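Local coordinates for protein-glutamine gamma-glutamyltransferase (Pseudomonas aeruginosa PAO1, PDB 6G4H) that shows transglutaminase activity in vitro, linking protein glutamine to lysine side chains, and is critical for the viability of the bacterium, perhaps through a task at the cell wall, at residues A162-S167 against Q297-V302; A218-P223 against T238-C243. All coordinates share one frame; numbering follows the deposited sequence.

Interaction 1: residues A162-S167 against Q297-V302; sequences ALRESS and QGWLSV
Trp299 is gripped by the 162-167 segment at both its backbone and its indole nitrogen. Its backbone N donates to Arg164 O over 2.9 Å at an angle of 155°, and its indole NE1 reaches Glu165 OE1 at 2.8 Å. Glu165 and Trp299 run side by side; the carboxylate lies nearly coplanar with the ring and accepts with the anti lone pair of OE1, while OE2 takes the backbone N of Asp169. Gly298, whose positive phi suits glycine, has no CB and so can bring its CA within 3.1 Å of Arg164 O as a CA-H...O contact. Arg164 crosses Trp299 at about a right angle. Because its chain bends at chi3 (-75°), the guanidinium is laid over Trp299 CB, which sits on one face 3.6 Å from CZ. NH1 forms salt bridges with Glu291 and Asp125, and NH2 gives a hydrogen to a water 2.7 Å away. That water donates to Trp299 O. A second water accepts from Arg164 N and donates to Gln297 O and Trp299 O, bridging the two backbones. The segment around strand 163-164, paired with strand 100-101, thus meets strand 298-302, the partner of strand 286-294. The two carboxylates probably balance the buried charge of Arg164 and hold its guanidinium, while the two Trp299 nitrogens and the two waters make the polar tie to strand 298-302.

Interaction 2: residues A218-P223 against T238-C243; sequences AYTLKP and TRSGFC. With EMC (ethyl mercury ion), chain F; PO4 (phosphate ion), chain B.
The Tyr219 ring lies with one face over the backbone of the 238-243 segment: Gly241 O sits 3.7 Å above its plane toward the rim, and Phe242 CA makes a CH-pi contact 3.9 Å from the ring centroid. At the ring's edge is O4 of a phosphate ion, probably from the crystallisation liquor. Phe242 crosses Tyr219 at about a right angle. Its CG lies between backbone N and carbonyl carbon (chi1 53°), a rotamer that sets the ring edge against Thr220 O and Pro223 CD, CD2 standing 3.3 Å from that oxygen; Leu221 CD2 touches Phe242 CB. Thr220 OG1 accepts from Lys222 N, an ST turn. Strands 218-219 and 240-241 pair in parallel: Ala218 N donates to Arg239 O, Gly241 N to Ala218 O, and Thr220 N to Gly241 O at 3.0 Å from above the carbonyl plane. Pro223 CB packs 3.7 Å from Gly241 CA. Phe242 is the N-cap residue of helix 243-256, whose first residue, Cys243, is probably the nucleophile. Tyr219 OH accepts a weak bond from Cys243 N and lies unusually close to phosphate O4, at a doubtful distance; His287 and Arg312 also bind the phosphate. Cys243 SG binds the mercury of ethyl mercury at 2.3 Å, with phosphate O2 as a further ligand, evidence of a thiol accessible to a soft, thiophilic metal beside the tyrosine hydroxyl.

How the interactions relate
From the N terminus, the chain first builds much of the beta structure and then enters 162-167. It goes on through the helices up to 201-214 to strand 218-219, and interaction 2 closes a short loop round helix 230-238 before helix 243-256 begins. Strands 261-273, 278-282 and 286-294 follow, and 298-302 then returns to 162-167, so the long loop of interaction 1 encloses the whole of interaction 2. Their centres are 29 Å apart, on opposite sides of the chain's centre, and they do not touch. Interaction 1 joins the end of the TgpA N-terminal family region to strand 298-302 of the transglutaminase-like part; interaction 2 lies within that part, at the helix of the probable nucleophile. Asp303, probably an active-site residue, directly follows 297-302.

Interaction 1: residues A162-S167 against Q297-V302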
loop_
_atom_site.group_PDB
_atom_site.type_symbol
_atom_site.label_atom_id
_atom_site.label_comp_id
_atom_site.label_asym_id
_atom_site.label_seq_id
_atom_site.Cartn_x
_atom_site.Cartn_y
_atom_site.Cartn_z
ATOM N N ALA A 162 -10.992 -6.380 -9.441
ATOM C CA ALA A 162 -10.572 -7.719 -9.783
ATOM C C ALA A 162 -10.520 -8.603 -8.555
ATOM O O ALA A 162 -10.144 -8.153 -7.446
ATOM C CB ALA A 162 -9.209 -7.681 -10.433
ATOM N N LEU A 163 -10.807 -9.885 -8.775
ATOM C CA LEU A 163 -10.665 -10.901 -7.740
ATOM C C LEU A 163 -9.208 -11.374 -7.706
ATOM O O LEU A 163 -8.671 -11.769 -8.702
ATOM C CB LEU A 163 -11.630 -12.056 -7.994
ATOM C CG LEU A 163 -11.615 -13.212 -6.989
ATOM C CD1 LEU A 163 -12.031 -12.757 -5.618
ATOM C CD2 LEU A 163 -12.576 -14.270 -7.521
ATOM N N ARG A 164 -8.545 -11.200 -6.579
ATOM C CA ARG A 164 -7.122 -11.490 -6.489
ATOM C C ARG A 164 -6.838 -12.714 -5.585
ATOM O O ARG A 164 -7.039 -12.644 -4.373
ATOM C CB ARG A 164 -6.405 -10.270 -5.903
ATOM C CG ARG A 164 -6.475 -9.056 -6.837
ATOM C CD ARG A 164 -5.541 -7.984 -6.347
ATOM N NE ARG A 164 -6.060 -7.285 -5.162
ATOM C CZ ARG A 164 -5.279 -6.752 -4.251
ATOM N NH1 ARG A 164 -3.952 -6.874 -4.389
ATOM N NH2 ARG A 164 -5.815 -6.090 -3.215
ATOM N N GLU A 165 -6.348 -13.776 -6.193
ATOM C CA GLU A 165 -5.997 -14.982 -5.475
ATOM C C GLU A 165 -7.063 -15.593 -4.565
ATOM O O GLU A 165 -6.812 -15.838 -3.396
ATOM C CB GLU A 165 -4.671 -14.802 -4.722
ATOM C CG GLU A 165 -3.453 -14.869 -5.630
ATOM C CD GLU A 165 -2.133 -14.889 -4.882
ATOM O OE1 GLU A 165 -1.901 -13.987 -4.058
ATOM O OE2 GLU A 165 -1.324 -15.805 -5.129
ATOM N N SER A 166 -8.249 -15.852 -5.101
ATOM C CA SER A 166 -9.249 -16.571 -4.310
ATOM C C SER A 166 -8.650 -17.878 -3.758
ATOM O O SER A 166 -8.974 -18.266 -2.665
ATOM C CB SER A 166 -10.537 -16.884 -5.078
ATOM O OG SER A 166 -10.234 -17.453 -6.316
ATOM N N SER A 167 -7.761 -18.502 -4.516
ATOM C CA SER A 167 -6.762 -19.448 -3.992
ATOM C C SER A 167 -5.395 -18.787 -4.123
ATOM O O SER A 167 -5.132 -18.112 -5.129
ATOM C CB SER A 167 -6.737 -20.717 -4.859
ATOM O OG SER A 167 -7.969 -21.360 -4.688
ATOM N N GLN A 297 -12.504 -14.740 -0.918
ATOM C CA GLN A 297 -12.521 -13.312 -1.197
ATOM C C GLN A 297 -11.194 -12.803 -1.766
ATOM O O GLN A 297 -11.157 -11.786 -2.488
ATOM C CB GLN A 297 -12.937 -12.540 0.045
ATOM C CG GLN A 297 -14.402 -12.805 0.411
ATOM C CD GLN A 297 -14.853 -12.004 1.594
ATOM O OE1 GLN A 297 -15.047 -12.556 2.676
ATOM N NE2 GLN A 297 -15.012 -10.676 1.409
ATOM N N GLY A 298 -10.118 -13.498 -1.454
ATOM C CA GLY A 298 -8.774 -13.127 -1.887
ATOM C C GLY A 298 -8.229 -11.919 -1.153
ATOM O O GLY A 298 -8.560 -11.686 0.026
ATOM N N TRP A 299 -7.369 -11.146 -1.854
ATOM C CA TRP A 299 -6.751 -9.955 -1.275
ATOM C C TRP A 299 -7.723 -8.781 -1.323
ATOM O O TRP A 299 -8.351 -8.526 -2.360
ATOM C CB TRP A 299 -5.491 -9.546 -2.037
ATOM C CG TRP A 299 -4.361 -10.497 -1.853
ATOM C CD1 TRP A 299 -3.973 -11.503 -2.687
ATOM C CD2 TRP A 299 -3.452 -10.494 -0.774
ATOM N NE1 TRP A 299 -2.857 -12.126 -2.189
ATOM C CE2 TRP A 299 -2.509 -11.526 -1.012
ATOM C CE3 TRP A 299 -3.314 -9.699 0.349
ATOM C CZ2 TRP A 299 -1.481 -11.812 -0.130
ATOM C CZ3 TRP A 299 -2.258 -9.954 1.214
ATOM C CH2 TRP A 299 -1.361 -11.035 0.958
ATOM N N LEU A 300 -7.827 -8.085 -0.194
ATOM C CA LEU A 300 -8.629 -6.877 -0.061
ATOM C C LEU A 300 -7.742 -5.772 0.494
ATOM O O LEU A 300 -6.973 -5.984 1.425
ATOM C CB LEU A 300 -9.833 -7.130 0.864
ATOM C CG LEU A 300 -10.875 -8.134 0.336
ATOM C CD1 LEU A 300 -11.960 -8.368 1.365
ATOM C CD2 LEU A 300 -11.502 -7.637 -0.944
ATOM N N SER A 301 -7.836 -4.595 -0.124
ATOM C CA SER A 301 -7.086 -3.434 0.256
ATOM C C SER A 301 -7.814 -2.605 1.286
ATOM O O SER A 301 -9.036 -2.478 1.252
ATOM C CB SER A 301 -6.853 -2.574 -1.022
ATOM O OG SER A 301 -5.869 -3.201 -1.844
ATOM N N VAL A 302 -7.059 -1.971 2.163
ATOM C CA VAL A 302 -7.628 -1.151 3.214
ATOM C C VAL A 302 -6.638 -0.052 3.559
ATOM O O VAL A 302 -5.405 -0.277 3.567
ATOM C CB VAL A 302 -8.023 -2.028 4.431
ATOM C CG1 VAL A 302 -6.834 -2.757 4.993
ATOM C CG2 VAL A 302 -8.658 -1.228 5.525
HETATM O O HOH W 1 -9.782 -10.089 -4.059
HETATM O O HOH W 2 -8.478 -5.988 -3.660
#

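Interaction 2: residues A218-P223 against T238-C243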
loop_
_atom_site.group_PDB
_atom_site.type_symbol
_atom_site.label_atom_id
_atom_site.label_comp_id
_atom_site.label_asym_id
_atom_site.label_seq_id
_atom_site.Cartn_x
_atom_site.Cartn_y
_atom_site.Cartn_z
ATOM N N ALA A 218 -3.707 10.560 16.537
ATOM C CA ALA A 218 -3.395 11.786 15.839
ATOM C C ALA A 218 -2.675 11.446 14.544
ATOM O O ALA A 218 -1.797 10.528 14.487
ATOM C CB ALA A 218 -2.468 12.630 16.697
ATOM N N TYR A 219 -3.014 12.198 13.524
ATOM C CA TYR A 219 -2.333 12.140 12.233
ATOM C C TYR A 219 -1.426 13.353 12.140
ATOM O O TYR A 219 -1.895 14.448 12.101
ATOM C CB TYR A 219 -3.318 12.065 11.060
ATOM C CG TYR A 219 -2.616 11.629 9.795
ATOM C CD1 TYR A 219 -1.977 12.530 8.979
ATOM C CD2 TYR A 219 -2.530 10.268 9.458
ATOM C CE1 TYR A 219 -1.287 12.095 7.840
ATOM C CE2 TYR A 219 -1.868 9.831 8.317
ATOM C CZ TYR A 219 -1.225 10.739 7.510
ATOM O OH TYR A 219 -0.547 10.286 6.333
ATOM N N THR A 220 -0.114 13.157 12.141
ATOM C CA THR A 220 0.800 14.276 12.019
ATOM C C THR A 220 2.067 13.844 11.311
ATOM O O THR A 220 2.498 12.677 11.391
ATOM C CB THR A 220 1.168 14.905 13.373
ATOM O OG1 THR A 220 2.277 15.804 13.189
ATOM C CG2 THR A 220 1.547 13.858 14.399
ATOM N N LEU A 221 2.665 14.810 10.614
ATOM C CA LEU A 221 3.841 14.572 9.792
ATOM C C LEU A 221 5.088 14.744 10.601
ATOM O O LEU A 221 6.152 14.388 10.157
ATOM C CB LEU A 221 3.848 15.530 8.591
ATOM C CG LEU A 221 2.570 15.541 7.743
ATOM C CD1 LEU A 221 2.615 16.719 6.768
ATOM C CD2 LEU A 221 2.334 14.218 7.020
ATOM N N LYS A 222 4.959 15.243 11.824
ATOM C CA LYS A 222 6.110 15.332 12.727
ATOM C C LYS A 222 5.801 14.665 14.049
ATOM O O LYS A 222 5.640 15.332 15.055
ATOM C CB LYS A 222 6.445 16.812 12.949
ATOM C CG LYS A 222 6.982 17.491 11.697
ATOM C CD LYS A 222 6.826 19.009 11.786
ATOM C CE LYS A 222 7.720 19.732 10.788
ATOM N NZ LYS A 222 7.896 21.162 11.170
ATOM N N PRO A 223 5.722 13.326 14.066
ATOM C CA PRO A 223 5.287 12.671 15.300
ATOM C C PRO A 223 6.431 12.482 16.279
ATOM O O PRO A 223 7.570 12.663 15.920
ATOM C CB PRO A 223 4.810 11.296 14.812
ATOM C CG PRO A 223 5.660 11.038 13.607
ATOM C CD PRO A 223 5.912 12.374 12.955
ATOM N N THR A 238 2.463 6.687 21.914
ATOM C CA THR A 238 2.376 7.964 21.236
ATOM C C THR A 238 1.028 8.115 20.478
ATOM O O THR A 238 0.431 9.196 20.432
ATOM C CB THR A 238 3.530 8.182 20.255
ATOM O OG1 THR A 238 3.433 7.244 19.198
ATOM C CG2 THR A 238 4.842 7.989 20.881
ATOM N N ARG A 239 0.545 7.038 19.849
ATOM C CA ARG A 239 -0.670 7.115 19.051
ATOM C C ARG A 239 -0.682 8.330 18.127
ATOM O O ARG A 239 -1.692 9.003 17.971
ATOM C CB ARG A 239 -1.917 7.069 19.928
ATOM C CG ARG A 239 -1.928 5.782 20.743
ATOM C CD ARG A 239 -3.196 5.516 21.504
ATOM N NE ARG A 239 -3.504 6.672 22.346
ATOM C CZ ARG A 239 -4.572 6.754 23.131
ATOM N NH1 ARG A 239 -5.426 5.738 23.228
ATOM N NH2 ARG A 239 -4.772 7.861 23.804
ATOM N N SER A 240 0.433 8.548 17.466
ATOM C CA SER A 240 0.605 9.723 16.647
ATOM C C SER A 240 1.612 9.370 15.556
ATOM O O SER A 240 2.667 8.835 15.817
ATOM C CB SER A 240 1.156 10.880 17.511
ATOM O OG SER A 240 1.533 11.953 16.689
ATOM N N GLY A 241 1.236 9.620 14.319
ATOM C CA GLY A 241 2.105 9.284 13.186
ATOM C C GLY A 241 1.406 9.607 11.886
ATOM O O GLY A 241 0.365 10.253 11.865
ATOM N N PHE A 242 1.987 9.137 10.788
ATOM C CA PHE A 242 1.421 9.357 9.474
ATOM C C PHE A 242 1.223 8.007 8.736
ATOM O O PHE A 242 1.228 6.924 9.370
ATOM C CB PHE A 242 2.223 10.459 8.735
ATOM C CG PHE A 242 3.690 10.218 8.675
ATOM C CD1 PHE A 242 4.211 9.411 7.705
ATOM C CD2 PHE A 242 4.573 10.787 9.629
ATOM C CE1 PHE A 242 5.566 9.175 7.654
ATOM C CE2 PHE A 242 5.929 10.583 9.545
ATOM C CZ PHE A 242 6.435 9.739 8.577
ATOM N N CYS A 243 0.915 8.044 7.439
ATOM C CA CYS A 243 0.443 6.857 6.763
ATOM C C CYS A 243 1.325 5.618 7.004
ATOM O O CYS A 243 0.814 4.527 7.171
ATOM C CB CYS A 243 0.290 7.104 5.270
ATOM S SG CYS A 243 1.835 7.475 4.461
HETATM HG HG EMC F . 2.193 9.766 4.159
HETATM C C1 EMC F . 3.189 11.815 4.456
HETATM C C2 EMC F . 4.191 12.018 3.417
HETATM P P PO4 B . -1.069 11.377 3.242
HETATM O O1 PO4 B . -0.798 12.439 2.173
HETATM O O2 PO4 B . -0.179 10.129 3.032
HETATM O O3 PO4 B . -2.572 11.121 3.189
HETATM O O4 PO4 B . -0.804 11.983 4.609
#